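Side-chain contacts in VP1 (Polyomavirus HPyV6, PDB 4PCG), which forms, through the jelly-roll core present here, the pentamers of the polyomavirus capsid and probably takes part in attachment to host cells: residues V13-E17 and D18-K22; F31-G34 and S35-V39; M140-A143 and A144-G148; I221-F225 and G226-L230. All coordinates share one frame; numbering follows the deposited sequence.

Contact 1: V13-E17 and D18-K22; sequences VPLSE and DTIYK
A tight turn that interrupts strand 9-27 is closed here by Thr19, whose hydroxyl reaches back to the backbone of Pro14 and Ser16. Ser16 to Thr19 has the geometry of a type I beta turn: Thr19 N donates to Ser16 O at 3.2 Å. Thr19 OG1 sits between its own backbone N and carbonyl carbon (chi1 69°), which turns it inward to donate to Pro14 O at 2.8 Å, tilted 25° from the plane of that carbonyl. The same oxygen takes a weak bond from Ser16 N at 3.0 Å, and so ties two peptide groups of the incoming chain to one side chain. A second weak bond, from Asp18 N to Ser16 OG (3.4 Å), spans the corner in the manner of an ST turn. A water bridges the ends of the loop, donating to Val13 O and to Thr19 O. Apolar contacts flank this polar knot: Thr19 CG2 meets Val13 CG1 at 3.9 Å, while Leu15 CD2 lies 3.8 Å from Ile20 CG2, Leu15 lying across Ile20 nearly at right angles. Glu17 and Asp18 form the exposed corner. Outside the turn the chain returns to the sheet on both flanks: the backbones of Val13 and Tyr21 bond to Gln271 and Phe269 of strand 256-274, and Tyr21 also covers Leu68 and Pro69.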
loop_
_atom_site.group_PDB
_atom_site.type_symbol
_atom_site.label_atom_id
_atom_site.label_comp_id
_atom_site.label_asym_id
_atom_site.label_seq_id
_atom_site.Cartn_x
_atom_site.Cartn_y
_atom_site.Cartn_z
ATOM N N VAL B 13 -26.128 -23.850 21.072
ATOM C CA VAL B 13 -26.095 -24.962 21.996
ATOM C C VAL B 13 -24.803 -24.819 22.776
ATOM O O VAL B 13 -23.759 -24.539 22.192
ATOM C CB VAL B 13 -26.094 -26.312 21.247
ATOM C CG1 VAL B 13 -25.943 -27.482 22.205
ATOM C CG2 VAL B 13 -27.360 -26.455 20.415
ATOM N N PRO B 14 -24.859 -25.008 24.102
ATOM C CA PRO B 14 -23.623 -24.903 24.877
ATOM C C PRO B 14 -22.477 -25.726 24.274
ATOM O O PRO B 14 -22.676 -26.881 23.867
ATOM C CB PRO B 14 -24.025 -25.439 26.250
ATOM C CG PRO B 14 -25.487 -25.161 26.358
ATOM C CD PRO B 14 -26.050 -25.103 24.966
ATOM N N LEU B 15 -21.303 -25.112 24.212
ATOM C CA LEU B 15 -20.122 -25.721 23.633
ATOM C C LEU B 15 -19.699 -26.929 24.455
ATOM O O LEU B 15 -19.729 -26.897 25.685
ATOM C CB LEU B 15 -18.974 -24.709 23.544
ATOM C CG LEU B 15 -19.175 -23.485 22.636
ATOM C CD1 LEU B 15 -17.925 -22.610 22.569
ATOM C CD2 LEU B 15 -19.570 -23.908 21.224
ATOM N N SER B 16 -19.351 -28.004 23.766
ATOM C CA SER B 16 -18.764 -29.188 24.391
ATOM C C SER B 16 -18.142 -29.992 23.268
ATOM O O SER B 16 -18.281 -29.620 22.105
ATOM C CB SER B 16 -19.813 -30.015 25.132
ATOM O OG SER B 16 -20.581 -30.787 24.230
ATOM N N GLU B 17 -17.464 -31.085 23.602
ATOM C CA GLU B 17 -16.830 -31.933 22.586
ATOM C C GLU B 17 -17.832 -32.383 21.518
ATOM O O GLU B 17 -17.528 -32.380 20.335
ATOM C CB GLU B 17 -16.212 -33.161 23.264
ATOM C CG GLU B 17 -15.324 -34.025 22.379
ATOM C CD GLU B 17 -14.573 -35.076 23.188
ATOM O OE1 GLU B 17 -15.037 -36.237 23.250
ATOM O OE2 GLU B 17 -13.533 -34.731 23.790
ATOM N N ASP B 18 -19.041 -32.735 21.938
ATOM C CA ASP B 18 -20.052 -33.271 21.023
ATOM C C ASP B 18 -20.815 -32.228 20.195
ATOM O O ASP B 18 -21.516 -32.588 19.250
ATOM C CB ASP B 18 -21.055 -34.135 21.797
ATOM C CG ASP B 18 -20.461 -35.453 22.244
ATOM O OD1 ASP B 18 -19.491 -35.920 21.605
ATOM O OD2 ASP B 18 -20.973 -36.025 23.227
ATOM N N THR B 19 -20.673 -30.951 20.520
ATOM C CA THR B 19 -21.452 -29.912 19.838
ATOM C C THR B 19 -20.587 -28.927 19.062
ATOM O O THR B 19 -21.069 -27.876 18.636
ATOM C CB THR B 19 -22.353 -29.146 20.836
ATOM O OG1 THR B 19 -21.547 -28.344 21.706
ATOM C CG2 THR B 19 -23.179 -30.109 21.672
ATOM N N ILE B 20 -19.321 -29.274 18.855
ATOM C CA ILE B 20 -18.455 -28.527 17.961
ATOM C C ILE B 20 -17.906 -29.467 16.906
ATOM O O ILE B 20 -17.936 -30.674 17.100
ATOM C CB ILE B 20 -17.287 -27.836 18.695
ATOM C CG1 ILE B 20 -16.304 -28.863 19.273
ATOM C CG2 ILE B 20 -17.836 -26.935 19.773
ATOM C CD1 ILE B 20 -15.044 -28.240 19.847
ATOM N N TYR B 21 -17.406 -28.893 15.814
ATOM C CA TYR B 21 -16.858 -29.644 14.706
ATOM C C TYR B 21 -15.933 -28.726 13.928
ATOM O O TYR B 21 -16.021 -27.501 14.039
ATOM C CB TYR B 21 -17.987 -30.130 13.786
ATOM C CG TYR B 21 -17.579 -31.185 12.757
ATOM C CD1 TYR B 21 -17.130 -32.447 13.166
ATOM C CD2 TYR B 21 -17.658 -30.942 11.399
ATOM C CE1 TYR B 21 -16.749 -33.418 12.241
ATOM C CE2 TYR B 21 -17.280 -31.921 10.462
ATOM C CZ TYR B 21 -16.835 -33.151 10.898
ATOM O OH TYR B 21 -16.464 -34.130 10.002
ATOM N N LYS B 22 -15.047 -29.320 13.146
ATOM C CA LYS B 22 -14.294 -28.573 12.176
ATOM C C LYS B 22 -14.143 -29.357 10.879
ATOM O O LYS B 22 -14.124 -30.583 10.878
ATOM C CB LYS B 22 -12.941 -28.105 12.720
ATOM C CG LYS B 22 -11.949 -29.190 13.010
ATOM C CD LYS B 22 -10.605 -28.589 13.420
ATOM C CE LYS B 22 -9.742 -29.645 14.096
ATOM N NZ LYS B 22 -9.280 -30.599 13.058
HETATM O O HOH W 1 -22.583 -25.741 20.027
#

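Contact 2: F31-G34 and S35-V39; sequences FASG and SNTAV
The close end of this loop is where Phe31 and Val39 meet: Phe31 N donates to Val39 O at 3.2 Å. Val39 also faces the carbonyl of Phe31, its CB 3.6 Å from Phe31 O. With CG1 anti to the backbone N (chi1 170°), the valine straddles that oxygen, CG1 and CG2 lying nearly equally far from it. The phenylalanine ring takes no part in this meeting; it leads off to pack on Gln41 and Leu59. One step further in, the methyl of Ala32 rests against the backbone of the returning chain, 3.7 Å from Thr37 O. The whole belongs to the long connection between strands 9-27 and 62-67, which matches the BC loop of the VP1 jelly roll, and its base is drawn together further by a hydrogen bond from Val39 N to Asn30 OD1. Toward the tip the contact opens. Ser33 OG stays 4.4 Å from Thr37 OG1 and 4.3 Å from Val39 CG2, while Thr37 OG1 stands 4.1 Å from Gly34 N, distances at which the groups merely face each other. Ser33, Ser35, Asn36 and Thr37 are exposed, and residues 34 to 37 touch a crystal neighbour. Even here there is some support within the subunit: the backbone of Ser35 bonds to that of Ala170, and the side chain of Ser35 touches Asn171. The side chain of Ala38 lies about 4 Å, nearest atoms, from a bound thiocyanate, probably a component of the crystallisation liquor.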
loop_
_atom_site.group_PDB
_atom_site.type_symbol
_atom_site.label_atom_id
_atom_site.label_comp_id
_atom_site.label_asym_id
_atom_site.label_seq_id
_atom_site.Cartn_x
_atom_site.Cartn_y
_atom_site.Cartn_z
ATOM N N PHE B 31 -8.697 -25.928 -14.062
ATOM C CA PHE B 31 -8.817 -25.461 -15.457
ATOM C C PHE B 31 -9.627 -26.516 -16.223
ATOM O O PHE B 31 -9.126 -27.213 -17.131
ATOM C CB PHE B 31 -7.411 -25.324 -16.093
ATOM C CG PHE B 31 -6.571 -24.198 -15.522
ATOM C CD1 PHE B 31 -5.721 -24.422 -14.433
ATOM C CD2 PHE B 31 -6.612 -22.925 -16.073
ATOM C CE1 PHE B 31 -4.945 -23.406 -13.905
ATOM C CE2 PHE B 31 -5.835 -21.898 -15.552
ATOM C CZ PHE B 31 -4.989 -22.137 -14.484
ATOM N N ALA B 32 -10.869 -26.701 -15.802
ATOM C CA ALA B 32 -11.736 -27.748 -16.364
ATOM C C ALA B 32 -11.916 -27.671 -17.866
ATOM O O ALA B 32 -11.880 -26.600 -18.436
ATOM C CB ALA B 32 -13.095 -27.685 -15.689
ATOM N N SER B 33 -12.171 -28.806 -18.500
ATOM C CA SER B 33 -12.579 -28.835 -19.898
ATOM C C SER B 33 -14.064 -29.143 -20.054
ATOM O O SER B 33 -14.573 -29.187 -21.160
ATOM C CB SER B 33 -11.748 -29.862 -20.668
ATOM O OG SER B 33 -11.712 -31.070 -19.942
ATOM N N GLY B 34 -14.761 -29.338 -18.931
ATOM C CA GLY B 34 -16.179 -29.683 -18.944
ATOM C C GLY B 34 -16.738 -29.618 -17.505
ATOM O O GLY B 34 -16.035 -29.280 -16.553
ATOM N N SER B 35 -18.003 -29.962 -17.354
ATOM C CA SER B 35 -18.726 -29.686 -16.075
ATOM C C SER B 35 -18.387 -30.633 -14.925
ATOM O O SER B 35 -18.362 -30.242 -13.759
ATOM C CB SER B 35 -20.228 -29.814 -16.324
ATOM O OG SER B 35 -20.539 -31.092 -16.875
ATOM N N ASN B 36 -18.215 -31.908 -15.271
ATOM C CA ASN B 36 -18.126 -32.978 -14.277
ATOM C C ASN B 36 -16.690 -33.487 -14.143
ATOM O O ASN B 36 -16.441 -34.491 -13.480
ATOM C CB ASN B 36 -19.050 -34.119 -14.707
ATOM C CG ASN B 36 -19.621 -34.904 -13.539
ATOM O OD1 ASN B 36 -20.105 -34.329 -12.573
ATOM N ND2 ASN B 36 -19.625 -36.233 -13.660
ATOM N N THR B 37 -15.764 -32.786 -14.788
ATOM C CA THR B 37 -14.361 -33.182 -14.857
ATOM C C THR B 37 -13.444 -31.985 -14.572
ATOM O O THR B 37 -12.882 -31.331 -15.492
ATOM C CB THR B 37 -14.020 -33.860 -16.214
ATOM O OG1 THR B 37 -14.547 -33.095 -17.317
ATOM C CG2 THR B 37 -14.613 -35.263 -16.250
ATOM N N ALA B 38 -13.305 -31.706 -13.276
ATOM C CA ALA B 38 -12.314 -30.728 -12.818
ATOM C C ALA B 38 -10.920 -31.228 -13.218
ATOM O O ALA B 38 -10.648 -32.452 -13.259
ATOM C CB ALA B 38 -12.398 -30.495 -11.315
ATOM N N VAL B 39 -10.039 -30.293 -13.558
ATOM C CA VAL B 39 -8.697 -30.692 -13.971
ATOM C C VAL B 39 -7.747 -30.001 -13.034
ATOM O O VAL B 39 -7.551 -28.748 -13.141
ATOM C CB VAL B 39 -8.429 -30.337 -15.450
ATOM C CG1 VAL B 39 -6.949 -30.525 -15.800
ATOM C CG2 VAL B 39 -9.312 -31.187 -16.363
#

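Contact 3: M140-A143 and A144-G148; sequences MNVA and AGLEG
Ala143 and Leu146 are the ends of a type I beta turn that carries the chain out of the short strand 141-142. Its hydrogen bond runs from Leu146 N to Ala143 O and is 3.0 Å long. Ala144 and Gly145 occupy the corner, on the surface. Further polar links hold the outgoing arm to a loop and two strands: Gly145 O accepts from Asn171 ND2 in a loop, Glu147 O from Trp177 NE1 of strand 177-179, and Glu147 OE1 makes a salt bridge with Lys165 NZ of strand 163-166. Before the turn, the backbones of Asn141 and Ala143 bond to Leu53 of the parallel strand 52-53, and the methyl of Ala143 touches Thr52, one of the residues at the sodium site. The apolar part is small. Leu146 directs its CB back over the turn, 3.6 Å from Ala143 O, and there it meets Val142, the two side chains crossing at about a right angle. CG1 of the valine, anti to the backbone N (chi1 179°), does the touching: it lies 3.8 Å from Leu146 CB and 4.0 Å from Glu147 O.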
loop_
_atom_site.group_PDB
_atom_site.type_symbol
_atom_site.label_atom_id
_atom_site.label_comp_id
_atom_site.label_asym_id
_atom_site.label_seq_id
_atom_site.Cartn_x
_atom_site.Cartn_y
_atom_site.Cartn_z
ATOM N N MET B 140 -16.269 -11.308 -28.224
ATOM C CA MET B 140 -15.725 -12.394 -27.422
ATOM C C MET B 140 -16.716 -13.535 -27.311
ATOM O O MET B 140 -17.906 -13.300 -27.158
ATOM C CB MET B 140 -15.337 -11.909 -26.025
ATOM C CG MET B 140 -14.220 -12.726 -25.415
ATOM S SD MET B 140 -13.970 -12.382 -23.674
ATOM C CE MET B 140 -15.224 -13.414 -22.946
ATOM N N ASN B 141 -16.203 -14.760 -27.386
ATOM C CA ASN B 141 -16.996 -15.964 -27.242
ATOM C C ASN B 141 -16.504 -16.759 -26.045
ATOM O O ASN B 141 -15.371 -16.592 -25.588
ATOM C CB ASN B 141 -16.900 -16.801 -28.529
ATOM C CG ASN B 141 -17.345 -16.017 -29.749
ATOM O OD1 ASN B 141 -18.511 -15.668 -29.866
ATOM N ND2 ASN B 141 -16.407 -15.708 -30.649
ATOM N N VAL B 142 -17.375 -17.595 -25.497
ATOM C CA VAL B 142 -16.989 -18.525 -24.440
ATOM C C VAL B 142 -17.078 -19.922 -25.038
ATOM O O VAL B 142 -18.103 -20.315 -25.595
ATOM C CB VAL B 142 -17.917 -18.418 -23.193
ATOM C CG1 VAL B 142 -17.500 -19.404 -22.131
ATOM C CG2 VAL B 142 -17.871 -17.015 -22.623
ATOM N N ALA B 143 -16.011 -20.690 -24.902
ATOM C CA ALA B 143 -15.977 -22.021 -25.479
ATOM C C ALA B 143 -17.111 -22.914 -24.929
ATOM O O ALA B 143 -17.546 -22.751 -23.774
ATOM C CB ALA B 143 -14.622 -22.660 -25.249
ATOM N N ALA B 144 -17.544 -23.863 -25.763
ATOM C CA ALA B 144 -18.754 -24.664 -25.487
ATOM C C ALA B 144 -18.653 -25.487 -24.198
ATOM O O ALA B 144 -19.653 -25.765 -23.557
ATOM C CB ALA B 144 -19.065 -25.570 -26.655
ATOM N N GLY B 145 -17.447 -25.872 -23.826
ATOM C CA GLY B 145 -17.217 -26.610 -22.588
ATOM C C GLY B 145 -17.363 -25.842 -21.286
ATOM O O GLY B 145 -17.396 -26.444 -20.226
ATOM N N LEU B 146 -17.435 -24.516 -21.361
ATOM C CA LEU B 146 -17.547 -23.669 -20.207
ATOM C C LEU B 146 -18.934 -23.036 -20.095
ATOM O O LEU B 146 -19.609 -22.775 -21.109
ATOM C CB LEU B 146 -16.500 -22.552 -20.322
ATOM C CG LEU B 146 -15.060 -22.996 -20.391
ATOM C CD1 LEU B 146 -14.146 -21.782 -20.547
ATOM C CD2 LEU B 146 -14.672 -23.819 -19.181
ATOM N N GLU B 147 -19.368 -22.803 -18.866
ATOM C CA GLU B 147 -20.579 -22.026 -18.604
ATOM C C GLU B 147 -20.366 -20.570 -19.040
ATOM O O GLU B 147 -19.419 -19.896 -18.609
ATOM C CB GLU B 147 -20.939 -22.054 -17.112
ATOM C CG GLU B 147 -21.510 -23.375 -16.626
ATOM C CD GLU B 147 -23.019 -23.524 -16.798
ATOM O OE1 GLU B 147 -23.696 -22.604 -17.320
ATOM O OE2 GLU B 147 -23.547 -24.592 -16.438
ATOM N N GLY B 148 -21.270 -20.084 -19.868
ATOM C CA GLY B 148 -21.198 -18.712 -20.338
ATOM C C GLY B 148 -22.542 -18.045 -20.153
ATOM O O GLY B 148 -23.532 -18.723 -19.896
#

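Contact 4: I221-F225 and G226-L230; sequences ILCLF and GAIYL
Cys223 and Ile228 are brought together by their torsions: the thiol swings opposite its carbonyl carbon (chi1 -64°), while Ile228 sends CG1 opposite its backbone N and then bends at chi2 (72°), which carries CD1 back to the cysteine. SG and CD1 meet at 3.8 Å, and Ile221 CG2 approaches the same methyl more loosely, at 4.3 Å. The cysteine also lies against the backbone, its SG 3.5 Å from Ala227 O. Above this buried patch the chain reverses in a type I beta turn closed by Gly226 N donating to Cys223 O at 3.0 Å, with Cys223 itself at the centre of an inverse gamma turn. Gly226 ends the turn with positive phi (89°) and leads into strand 227-239. A water spans the turn, accepting from Phe225 N and donating to Ala227 O (2.7 Å). On the exposed side Tyr229 OH comes to the edge of the Phe225 ring, near its plane, 4.0 Å from CD2. Phe225 packs on Ser126 and Tyr229 on Pro127, whereas Cys223 and Ile228 both rest on Phe269. Strand 211-222 pairs with strand 79-93, and strand 227-239 with strands 62-67 and 117-124 and also with 256-274, which fits the short G-to-H turn between the two sheets of a viral jelly roll.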
loop_
_atom_site.group_PDB
_atom_site.type_symbol
_atom_site.label_atom_id
_atom_site.label_comp_id
_atom_site.label_asym_id
_atom_site.label_seq_id
_atom_site.Cartn_x
_atom_site.Cartn_y
_atom_site.Cartn_z
ATOM N N ILE B 221 -22.859 -19.056 9.413
ATOM C CA ILE B 221 -23.443 -19.790 8.286
ATOM C C ILE B 221 -24.210 -20.999 8.806
ATOM O O ILE B 221 -23.633 -21.895 9.434
ATOM C CB ILE B 221 -22.363 -20.258 7.317
ATOM C CG1 ILE B 221 -21.527 -19.079 6.818
ATOM C CG2 ILE B 221 -22.980 -21.006 6.152
ATOM C CD1 ILE B 221 -22.318 -17.952 6.199
ATOM N N LEU B 222 -25.506 -21.035 8.518
ATOM C CA LEU B 222 -26.369 -22.091 9.020
ATOM C C LEU B 222 -26.437 -23.196 7.953
ATOM O O LEU B 222 -26.960 -22.960 6.855
ATOM C CB LEU B 222 -27.756 -21.564 9.319
ATOM C CG LEU B 222 -27.819 -20.461 10.373
ATOM C CD1 LEU B 222 -29.248 -20.078 10.606
ATOM C CD2 LEU B 222 -27.143 -20.854 11.687
ATOM N N CYS B 223 -25.939 -24.384 8.286
ATOM C CA CYS B 223 -25.786 -25.447 7.285
ATOM C C CYS B 223 -27.059 -26.250 7.149
ATOM O O CYS B 223 -27.130 -27.425 7.479
ATOM C CB CYS B 223 -24.532 -26.277 7.569
ATOM S SG CYS B 223 -23.056 -25.244 7.398
ATOM N N LEU B 224 -28.095 -25.584 6.637
ATOM C CA LEU B 224 -29.434 -26.139 6.605
ATOM C C LEU B 224 -29.584 -27.322 5.640
ATOM O O LEU B 224 -30.479 -28.125 5.806
ATOM C CB LEU B 224 -30.445 -25.036 6.257
ATOM C CG LEU B 224 -30.459 -23.871 7.271
ATOM C CD1 LEU B 224 -31.307 -22.710 6.781
ATOM C CD2 LEU B 224 -30.903 -24.346 8.618
ATOM N N PHE B 225 -28.709 -27.400 4.652
ATOM C CA PHE B 225 -28.727 -28.488 3.680
ATOM C C PHE B 225 -27.790 -29.590 4.123
ATOM O O PHE B 225 -27.611 -30.563 3.404
ATOM C CB PHE B 225 -28.272 -27.989 2.293
ATOM C CG PHE B 225 -29.287 -27.158 1.547
ATOM C CD1 PHE B 225 -30.592 -26.987 1.981
ATOM C CD2 PHE B 225 -28.888 -26.521 0.359
ATOM C CE1 PHE B 225 -31.489 -26.211 1.258
ATOM C CE2 PHE B 225 -29.784 -25.766 -0.370
ATOM C CZ PHE B 225 -31.075 -25.613 0.075
ATOM N N GLY B 226 -27.154 -29.453 5.294
ATOM C CA GLY B 226 -26.370 -30.580 5.852
ATOM C C GLY B 226 -24.916 -30.631 5.409
ATOM O O GLY B 226 -24.210 -31.605 5.683
ATOM N N ALA B 227 -24.461 -29.581 4.733
ATOM C CA ALA B 227 -23.105 -29.504 4.226
ATOM C C ALA B 227 -22.571 -28.086 4.320
ATOM O O ALA B 227 -23.341 -27.138 4.419
ATOM C CB ALA B 227 -23.080 -29.991 2.771
ATOM N N ILE B 228 -21.248 -27.946 4.227
ATOM C CA ILE B 228 -20.613 -26.662 4.046
ATOM C C ILE B 228 -20.151 -26.581 2.596
ATOM O O ILE B 228 -19.609 -27.541 2.060
ATOM C CB ILE B 228 -19.485 -26.398 5.067
ATOM C CG1 ILE B 228 -18.982 -24.954 5.015
ATOM C CG2 ILE B 228 -18.336 -27.384 4.954
ATOM C CD1 ILE B 228 -19.964 -23.961 5.588
ATOM N N TYR B 229 -20.370 -25.424 1.986
ATOM C CA TYR B 229 -20.021 -25.181 0.583
ATOM C C TYR B 229 -18.839 -24.248 0.584
ATOM O O TYR B 229 -18.944 -23.108 1.075
ATOM C CB TYR B 229 -21.199 -24.510 -0.127
ATOM C CG TYR B 229 -22.347 -25.451 -0.342
ATOM C CD1 TYR B 229 -23.173 -25.823 0.717
ATOM C CD2 TYR B 229 -22.597 -26.008 -1.600
ATOM C CE1 TYR B 229 -24.206 -26.720 0.536
ATOM C CE2 TYR B 229 -23.638 -26.894 -1.788
ATOM C CZ TYR B 229 -24.441 -27.229 -0.722
ATOM O OH TYR B 229 -25.472 -28.105 -0.883
ATOM N N LEU B 230 -17.731 -24.708 0.008
ATOM C CA LEU B 230 -16.532 -23.923 -0.093
ATOM C C LEU B 230 -16.277 -23.638 -1.546
ATOM O O LEU B 230 -16.395 -24.534 -2.357
ATOM C CB LEU B 230 -15.352 -24.686 0.497
ATOM C CG LEU B 230 -15.517 -25.159 1.948
ATOM C CD1 LEU B 230 -14.286 -25.958 2.371
ATOM C CD2 LEU B 230 -15.690 -23.963 2.864
HETATM O O HOH W 2 -25.925 -26.419 4.213
#

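In the fold
All four contacts are local turns or loops of one jelly-roll subunit, but they sit at different depths. Contact 4 is partly buried, has the most buried side chains and is chiefly apolar; contact 1 is a surface turn held by a threonine hydroxyl. These two reach the same sheet, about 16 Å apart between centres, and both lean on strand 256-274. Contact 2, also partly buried, lies in the loop after strand 9-27, and contact 3, at the surface, at the end of the short strand 141-142; each is built round one backbone hydrogen bond. They touch, with Leu146 CD2 4.0 Å from Ala32 O, and both use Asn171. Contacts 1 and 3 lie on opposite sides of the subunit's centre.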